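Local coordinates for protein SCO1, mitochondrial (Saccharomyces cerevisiae, PDB 2B7K) that is required for the accumulation of cytochrome c oxidase subunits 1 and 2 and is thought to transport copper or insert it into that enzyme, at residues 22-27 and 32-37; 81-86 and 98-103; 18-23 and 155-160. One frame throughout, in Å; residues are numbered along the deposited sequence.

Interaction 1 (22-27 and 32-37); sequences GPFHLE and NEFTEK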
# COMPACT_ATOMS: atom_id res chain seq x y z
N GLY A 22 1.31 11.75 5.46
CA GLY A 22 1.38 12.53 6.68
C GLY A 22 1.27 11.60 7.86
O GLY A 22 1.14 10.38 7.68
N PRO A 23 1.31 12.12 9.09
CA PRO A 23 1.21 11.27 10.27
C PRO A 23 -0.07 10.46 10.38
O PRO A 23 -1.16 10.95 10.10
CB PRO A 23 1.37 12.25 11.43
CG PRO A 23 0.83 13.53 10.86
CD PRO A 23 1.42 13.54 9.48
N PHE A 24 0.08 9.19 10.76
CA PHE A 24 -1.05 8.30 10.97
C PHE A 24 -0.63 7.28 12.00
O PHE A 24 0.57 7.05 12.20
CB PHE A 24 -1.51 7.64 9.65
CG PHE A 24 -0.51 6.70 9.03
CD1 PHE A 24 -0.37 5.40 9.50
CD2 PHE A 24 0.25 7.11 7.94
CE1 PHE A 24 0.52 4.51 8.89
CE2 PHE A 24 1.14 6.23 7.32
CZ PHE A 24 1.28 4.93 7.79
N HIS A 25 -1.61 6.66 12.65
CA HIS A 25 -1.35 5.69 13.71
C HIS A 25 -2.32 4.53 13.55
O HIS A 25 -3.52 4.69 13.76
CB HIS A 25 -1.58 6.37 15.07
CG HIS A 25 -1.06 5.59 16.24
ND1 HIS A 25 0.22 5.72 16.71
CD2 HIS A 25 -1.67 4.67 17.03
CE1 HIS A 25 0.39 4.91 17.75
NE2 HIS A 25 -0.74 4.26 17.96
N LEU A 26 -1.80 3.36 13.17
CA LEU A 26 -2.65 2.19 12.97
C LEU A 26 -2.02 0.98 13.65
O LEU A 26 -1.11 1.13 14.46
CB LEU A 26 -2.80 1.90 11.46
CG LEU A 26 -3.38 3.03 10.61
CD1 LEU A 26 -3.09 2.78 9.13
CD2 LEU A 26 -4.89 3.13 10.85
N GLU A 27 -2.52 -0.21 13.33
CA GLU A 27 -1.96 -1.44 13.87
C GLU A 27 -1.88 -2.40 12.68
O GLU A 27 -2.69 -2.32 11.77
CB GLU A 27 -2.88 -2.05 14.94
CG GLU A 27 -4.25 -2.47 14.42
CD GLU A 27 -5.08 -3.21 15.45
OE1 GLU A 27 -6.30 -3.36 15.22
OE2 GLU A 27 -4.53 -3.65 16.48
N ASN A 32 0.73 -5.22 15.96
CA ASN A 32 1.83 -4.29 16.20
C ASN A 32 1.50 -2.87 15.75
O ASN A 32 0.82 -2.68 14.74
CB ASN A 32 3.10 -4.73 15.47
CG ASN A 32 3.50 -6.15 15.80
OD1 ASN A 32 3.63 -6.52 16.96
ND2 ASN A 32 3.69 -6.96 14.76
N GLU A 33 1.99 -1.89 16.49
CA GLU A 33 1.75 -0.50 16.13
C GLU A 33 2.45 -0.21 14.80
O GLU A 33 3.54 -0.72 14.54
CB GLU A 33 2.32 0.43 17.21
CG GLU A 33 2.16 1.91 16.92
CD GLU A 33 2.93 2.79 17.89
OE1 GLU A 33 2.76 2.61 19.11
OE2 GLU A 33 3.71 3.65 17.43
N PHE A 34 1.81 0.59 13.96
CA PHE A 34 2.38 0.96 12.67
C PHE A 34 1.99 2.41 12.41
O PHE A 34 0.81 2.73 12.29
CB PHE A 34 1.84 0.07 11.56
CG PHE A 34 2.64 0.12 10.29
CD1 PHE A 34 3.52 -0.91 9.96
CD2 PHE A 34 2.55 1.22 9.44
CE1 PHE A 34 4.31 -0.84 8.81
CE2 PHE A 34 3.33 1.29 8.28
CZ PHE A 34 4.21 0.26 7.97
N THR A 35 2.98 3.30 12.35
CA THR A 35 2.72 4.71 12.11
C THR A 35 3.50 5.16 10.89
O THR A 35 4.18 4.35 10.27
CB THR A 35 3.14 5.58 13.32
OG1 THR A 35 4.57 5.57 13.42
CG2 THR A 35 2.55 5.02 14.61
N GLU A 36 3.42 6.44 10.56
CA GLU A 36 4.15 6.93 9.39
C GLU A 36 5.65 6.77 9.58
O GLU A 36 6.40 6.77 8.61
CB GLU A 36 3.80 8.40 9.09
CG GLU A 36 4.49 9.45 9.96
CD GLU A 36 4.04 9.41 11.41
OE1 GLU A 36 2.91 8.95 11.68
OE2 GLU A 36 4.82 9.85 12.27
N LYS A 37 6.07 6.61 10.83
CA LYS A 37 7.49 6.42 11.14
C LYS A 37 8.00 5.08 10.60
O LYS A 37 9.20 4.91 10.36
CB LYS A 37 7.72 6.48 12.65
CG LYS A 37 7.24 7.77 13.29
CD LYS A 37 7.89 8.99 12.66
CE LYS A 37 9.39 9.03 12.94
NZ LYS A 37 9.67 9.14 14.39
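Glu36 reaches back across the hairpin formed by strands 25-28 and 33-35 and grips the opposite arm just before the pairing begins. Its CB sits 3.6 Å from Gly22 O and brushes Phe24 CE2. With chi1 at 79°, CG lies between the backbone N and the carbonyl carbon, and a bend at chi2 lays CG and CD beside Pro23 CA. At the tip, OE1 accepts a hydrogen bond from Phe24 N at 3.0 Å, met on its anti side and somewhat out of the carboxylate plane. Deeper in the hairpin Leu26 and Phe34 form an antiparallel hydrogen-bonded pair, Leu26 N giving to Phe34 O at 2.8 Å and Phe34 N to Leu26 O at 3.0 Å. The Phe24 ring turns one face to the backbone of Thr35 and Glu36, with Glu36 N 3.7 Å above its centre, and its CE1 meets Phe34 CD2 at that ring's edge. On the face of the sheet opposite Leu26 and Phe34, exposed His25 and Glu33 cross nearly at right angles, and His25 ND1 lies against Thr35 CG2. Putting an alanine at Phe24 would probably strip Glu36 CB and the Phe34 edge of the ring they pack against and open a gap next to Leu39 and Tyr124. Leu26 and Phe34 point inward onto strands 108-111 and 80-85. The backbone bond from Glu36 N to Phe24 O is weak (3.3 Å), so the carboxylate probably provides the firmer tie at this end, continuing the pairing where strand bonding stops.

Interaction 2 (81-86 and 98-103); sequences PLFITC and EYLSDF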
# COMPACT_ATOMS: atom_id res chain seq x y z
N PRO A 81 5.06 -3.56 1.06
CA PRO A 81 3.67 -3.46 0.61
C PRO A 81 2.70 -3.41 1.77
O PRO A 81 2.76 -4.24 2.68
CB PRO A 81 3.50 -4.71 -0.25
CG PRO A 81 4.36 -5.70 0.44
CD PRO A 81 5.58 -4.93 0.88
N LEU A 82 1.80 -2.43 1.73
CA LEU A 82 0.83 -2.23 2.80
C LEU A 82 -0.58 -2.15 2.26
O LEU A 82 -0.85 -1.43 1.30
CB LEU A 82 1.15 -0.94 3.56
CG LEU A 82 2.57 -0.84 4.13
CD1 LEU A 82 2.85 0.58 4.61
CD2 LEU A 82 2.72 -1.84 5.26
N PHE A 83 -1.49 -2.91 2.88
CA PHE A 83 -2.90 -2.89 2.51
C PHE A 83 -3.63 -2.22 3.67
O PHE A 83 -3.70 -2.77 4.76
CB PHE A 83 -3.44 -4.31 2.33
CG PHE A 83 -4.92 -4.36 2.02
CD1 PHE A 83 -5.80 -5.02 2.87
CD2 PHE A 83 -5.42 -3.76 0.87
CE1 PHE A 83 -7.17 -5.08 2.58
CE2 PHE A 83 -6.78 -3.81 0.56
CZ PHE A 83 -7.66 -4.47 1.42
N ILE A 84 -4.15 -1.03 3.43
CA ILE A 84 -4.86 -0.31 4.49
C ILE A 84 -6.36 -0.39 4.23
O ILE A 84 -6.84 0.01 3.17
CB ILE A 84 -4.44 1.17 4.55
CG1 ILE A 84 -2.92 1.27 4.77
CG2 ILE A 84 -5.16 1.86 5.70
CD1 ILE A 84 -2.41 2.69 4.93
N THR A 85 -7.10 -0.89 5.21
CA THR A 85 -8.54 -1.01 5.04
C THR A 85 -9.24 0.33 5.25
O THR A 85 -8.77 1.18 6.02
CB THR A 85 -9.16 -2.03 6.02
OG1 THR A 85 -10.57 -2.18 5.73
CG2 THR A 85 -8.99 -1.56 7.46
N CYS A 86 -10.33 0.49 4.48
CA CYS A 86 -11.20 1.65 4.61
C CYS A 86 -12.51 1.28 5.29
O CYS A 86 -13.43 2.06 5.34
CB CYS A 86 -11.48 2.26 3.23
SG CYS A 86 -10.03 2.94 2.40
N GLU A 98 -6.93 -13.39 7.17
CA GLU A 98 -7.58 -14.40 6.34
C GLU A 98 -7.72 -13.93 4.89
O GLU A 98 -7.46 -14.70 3.96
CB GLU A 98 -8.95 -14.76 6.91
CG GLU A 98 -9.71 -15.76 6.04
CD GLU A 98 -10.91 -16.35 6.74
OE1 GLU A 98 -11.70 -17.05 6.07
OE2 GLU A 98 -11.07 -16.13 7.96
N TYR A 99 -8.12 -12.68 4.71
CA TYR A 99 -8.27 -12.12 3.37
C TYR A 99 -6.94 -12.13 2.61
O TYR A 99 -6.88 -12.54 1.45
CB TYR A 99 -8.80 -10.69 3.45
CG TYR A 99 -9.00 -10.02 2.11
CD1 TYR A 99 -9.98 -10.48 1.22
CD2 TYR A 99 -8.24 -8.91 1.74
CE1 TYR A 99 -10.19 -9.85 -0.01
CE2 TYR A 99 -8.45 -8.26 0.51
CZ TYR A 99 -9.43 -8.74 -0.35
OH TYR A 99 -9.67 -8.08 -1.55
N LEU A 100 -5.88 -11.67 3.27
CA LEU A 100 -4.57 -11.60 2.62
C LEU A 100 -3.87 -12.93 2.43
O LEU A 100 -2.89 -13.01 1.68
CB LEU A 100 -3.66 -10.63 3.39
CG LEU A 100 -4.09 -9.15 3.32
CD1 LEU A 100 -3.10 -8.30 4.12
CD2 LEU A 100 -4.12 -8.68 1.85
N SER A 101 -4.37 -13.99 3.07
CA SER A 101 -3.76 -15.30 2.93
C SER A 101 -3.84 -15.78 1.48
O SER A 101 -3.11 -16.69 1.08
CB SER A 101 -4.43 -16.32 3.87
OG SER A 101 -5.78 -16.55 3.50
N ASP A 102 -4.73 -15.16 0.71
CA ASP A 102 -4.90 -15.52 -0.70
C ASP A 102 -4.04 -14.67 -1.63
O ASP A 102 -4.14 -14.79 -2.85
CB ASP A 102 -6.37 -15.41 -1.09
CG ASP A 102 -7.21 -16.53 -0.50
OD1 ASP A 102 -8.45 -16.37 -0.40
OD2 ASP A 102 -6.64 -17.58 -0.14
N PHE A 103 -3.19 -13.82 -1.05
CA PHE A 103 -2.34 -12.95 -1.85
C PHE A 103 -0.86 -13.04 -1.46
O PHE A 103 -0.48 -13.84 -0.60
CB PHE A 103 -2.84 -11.51 -1.77
CG PHE A 103 -4.27 -11.34 -2.21
CD1 PHE A 103 -5.30 -11.32 -1.28
CD2 PHE A 103 -4.58 -11.23 -3.56
CE1 PHE A 103 -6.63 -11.19 -1.70
CE2 PHE A 103 -5.90 -11.10 -3.99
CZ PHE A 103 -6.93 -11.08 -3.05
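Phe83 points from strand 80-85 onto helix 93-100, the helical arm of the beta-alpha-beta unit that leads on to parallel strand 108-111 in this thioredoxin-like domain. Two side chains of the helix receive it. Phe83 CZ comes 4.0 Å from Tyr99 CE2, the two rings oblique with planes 34° apart and centroids separated by 5.8 Å. Phe83 CD1 meets Leu100 CD2 at 4.2 Å. The contact is purely apolar, and it joins the sheet to helix 93-100. Phe83 CG is anti to its own backbone N (chi1 177°), which carries the ring out from the strand to the helix.

Farther out, backbone bonds to Leu108 and Leu110 hold Phe83 in the sheet, while Ile107 packs against its side chain and Met29 against that of Leu100. Tyr99 also leans on Pro58 and Leu61 of helix 56-75, its side chain about 4 Å from that of Cys57 and about 5 Å from that of Cys53, copper ligands by similarity. A type I turn from Leu100 to Phe103 folds the chain back, closed by Phe103 N to Leu100 O at 2.9 Å, and it sets Phe103 CE1 3.9 Å above the Tyr99 ring plane, displaced toward the rim.

Interaction 3 (18-23 and 155-160); sequences PSLGGP and GQFVDA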
# COMPACT_ATOMS: atom_id res chain seq x y z
N PRO A 18 0.52 16.26 -5.61
CA PRO A 18 -0.32 16.54 -4.45
C PRO A 18 0.37 16.12 -3.15
O PRO A 18 1.01 15.07 -3.09
CB PRO A 18 -1.60 15.75 -4.73
CG PRO A 18 -1.12 14.63 -5.60
CD PRO A 18 -0.16 15.32 -6.53
N SER A 19 0.25 16.96 -2.12
CA SER A 19 0.87 16.70 -0.83
C SER A 19 0.19 15.57 -0.06
O SER A 19 -0.43 15.79 0.97
CB SER A 19 0.85 17.98 0.01
OG SER A 19 1.53 17.80 1.24
N LEU A 20 0.32 14.35 -0.58
CA LEU A 20 -0.28 13.18 0.04
C LEU A 20 0.59 12.62 1.15
O LEU A 20 1.80 12.84 1.17
CB LEU A 20 -0.52 12.09 -1.01
CG LEU A 20 -1.82 12.20 -1.83
CD1 LEU A 20 -2.05 13.63 -2.28
CD2 LEU A 20 -1.74 11.25 -3.01
N GLY A 21 -0.03 11.89 2.07
CA GLY A 21 0.72 11.32 3.17
C GLY A 21 0.74 12.24 4.38
O GLY A 21 0.27 13.38 4.32
N GLY A 22 1.31 11.75 5.46
CA GLY A 22 1.38 12.53 6.68
C GLY A 22 1.27 11.60 7.86
O GLY A 22 1.14 10.38 7.68
N PRO A 23 1.31 12.12 9.09
CA PRO A 23 1.21 11.27 10.27
C PRO A 23 -0.07 10.46 10.38
O PRO A 23 -1.16 10.95 10.10
CB PRO A 23 1.37 12.25 11.43
CG PRO A 23 0.83 13.53 10.86
CD PRO A 23 1.42 13.54 9.48
N GLY A 155 9.70 8.77 3.59
CA GLY A 155 8.27 8.83 3.85
C GLY A 155 7.50 9.80 2.98
O GLY A 155 6.37 10.16 3.29
N GLN A 156 8.12 10.23 1.88
CA GLN A 156 7.48 11.18 0.97
C GLN A 156 6.81 10.50 -0.21
O GLN A 156 7.31 9.51 -0.73
CB GLN A 156 8.52 12.17 0.46
CG GLN A 156 9.24 12.92 1.56
CD GLN A 156 8.28 13.61 2.51
OE1 GLN A 156 7.51 14.49 2.10
NE2 GLN A 156 8.30 13.21 3.78
N PHE A 157 5.68 11.06 -0.62
CA PHE A 157 4.94 10.54 -1.76
C PHE A 157 5.72 10.86 -3.03
O PHE A 157 6.10 12.02 -3.26
CB PHE A 157 3.56 11.21 -1.84
CG PHE A 157 2.79 10.88 -3.08
CD1 PHE A 157 2.25 9.61 -3.27
CD2 PHE A 157 2.60 11.85 -4.07
CE1 PHE A 157 1.52 9.30 -4.41
CE2 PHE A 157 1.86 11.55 -5.22
CZ PHE A 157 1.32 10.27 -5.39
N VAL A 158 5.97 9.86 -3.85
CA VAL A 158 6.71 10.10 -5.07
C VAL A 158 5.91 9.77 -6.32
O VAL A 158 6.20 10.30 -7.40
CB VAL A 158 8.04 9.31 -5.10
CG1 VAL A 158 8.98 9.86 -4.06
CG2 VAL A 158 7.78 7.84 -4.87
N ASP A 159 4.90 8.91 -6.19
CA ASP A 159 4.10 8.56 -7.36
C ASP A 159 2.91 7.67 -7.03
O ASP A 159 2.93 6.91 -6.06
CB ASP A 159 4.99 7.88 -8.40
CG ASP A 159 4.30 7.69 -9.73
OD1 ASP A 159 3.75 8.68 -10.26
OD2 ASP A 159 4.32 6.56 -10.26
N ALA A 160 1.87 7.77 -7.85
CA ALA A 160 0.68 6.95 -7.68
C ALA A 160 0.51 6.13 -8.94
O ALA A 160 0.64 6.65 -10.05
CB ALA A 160 -0.54 7.83 -7.46
O HOH W 1 4.75 13.44 0.63
O HOH W 2 4.16 12.31 3.53
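Pro18 and Leu20 pack against the ring of Phe157, which stands on strand 157-161 at one border of the thioredoxin-like sheet. The first of them comes closest through its carbonyl, Pro18 O lying 3.7 Å from Phe157 CD2, and its ring carbon CG lies near CE2. Ser19 then forms the centre of an inverse gamma turn, closed by a bond of 2.7 Å from Leu20 N to Pro18 O, and this tight turn lets both neighbours meet the same aromatic ring. Leu20 makes the main contact: its CD2 sits 4.0 Å from the centroid of Phe157 and only 13° off the ring normal, a CH-pi contact over the face. The ring reaches that spot because CG of Phe157 is anti to the backbone N (chi1 172°), and the two side chains run side by side. On the opposite face Asp159 N lies 3.8 Å above the ring centre, and Ala160 CB meets its edge, so the strand itself flanks the ring. Val158 and Asp159 together face Leu150 in a classic beta bulge, and Tyr149 of strand 148-151 packs on both Leu20 and Phe157. Next come Gly21 and Gly22, whose backbone angles would jam a CB against the preceding carbonyl O; Gly21 is tied to Lys123 by backbone bonding. Water also bridges the N-terminal loop and the sheet border. One water accepts a hydrogen bond from Phe157 N at 2.8 Å and lies 3.1 Å from Leu20 O, while a second lies 3.1 Å from Gly155 O and reaches Leu20 O only weakly.

Overall arrangement
The three contacts hold different parts of one sheet. Interaction 2 is the buried one, an all-apolar join of a central strand to its helix, beside the putative copper cysteines. Interaction 1 is partly buried: its backbone bonds and one carboxylate close the hairpin at one border, and its inward side touches interaction 2, where Phe34 CZ meets Leu82 CD1 at 3.6 Å. Interaction 3 lies at the surface on the other border strand, where Leu20 and Pro18 pack on one ring and two waters bridge, one weakly. It shares Gly22 and Pro23 with interaction 1, so the N-terminal loop leads from that border to the hairpin at the other, whereas interactions 2 and 3 do not touch.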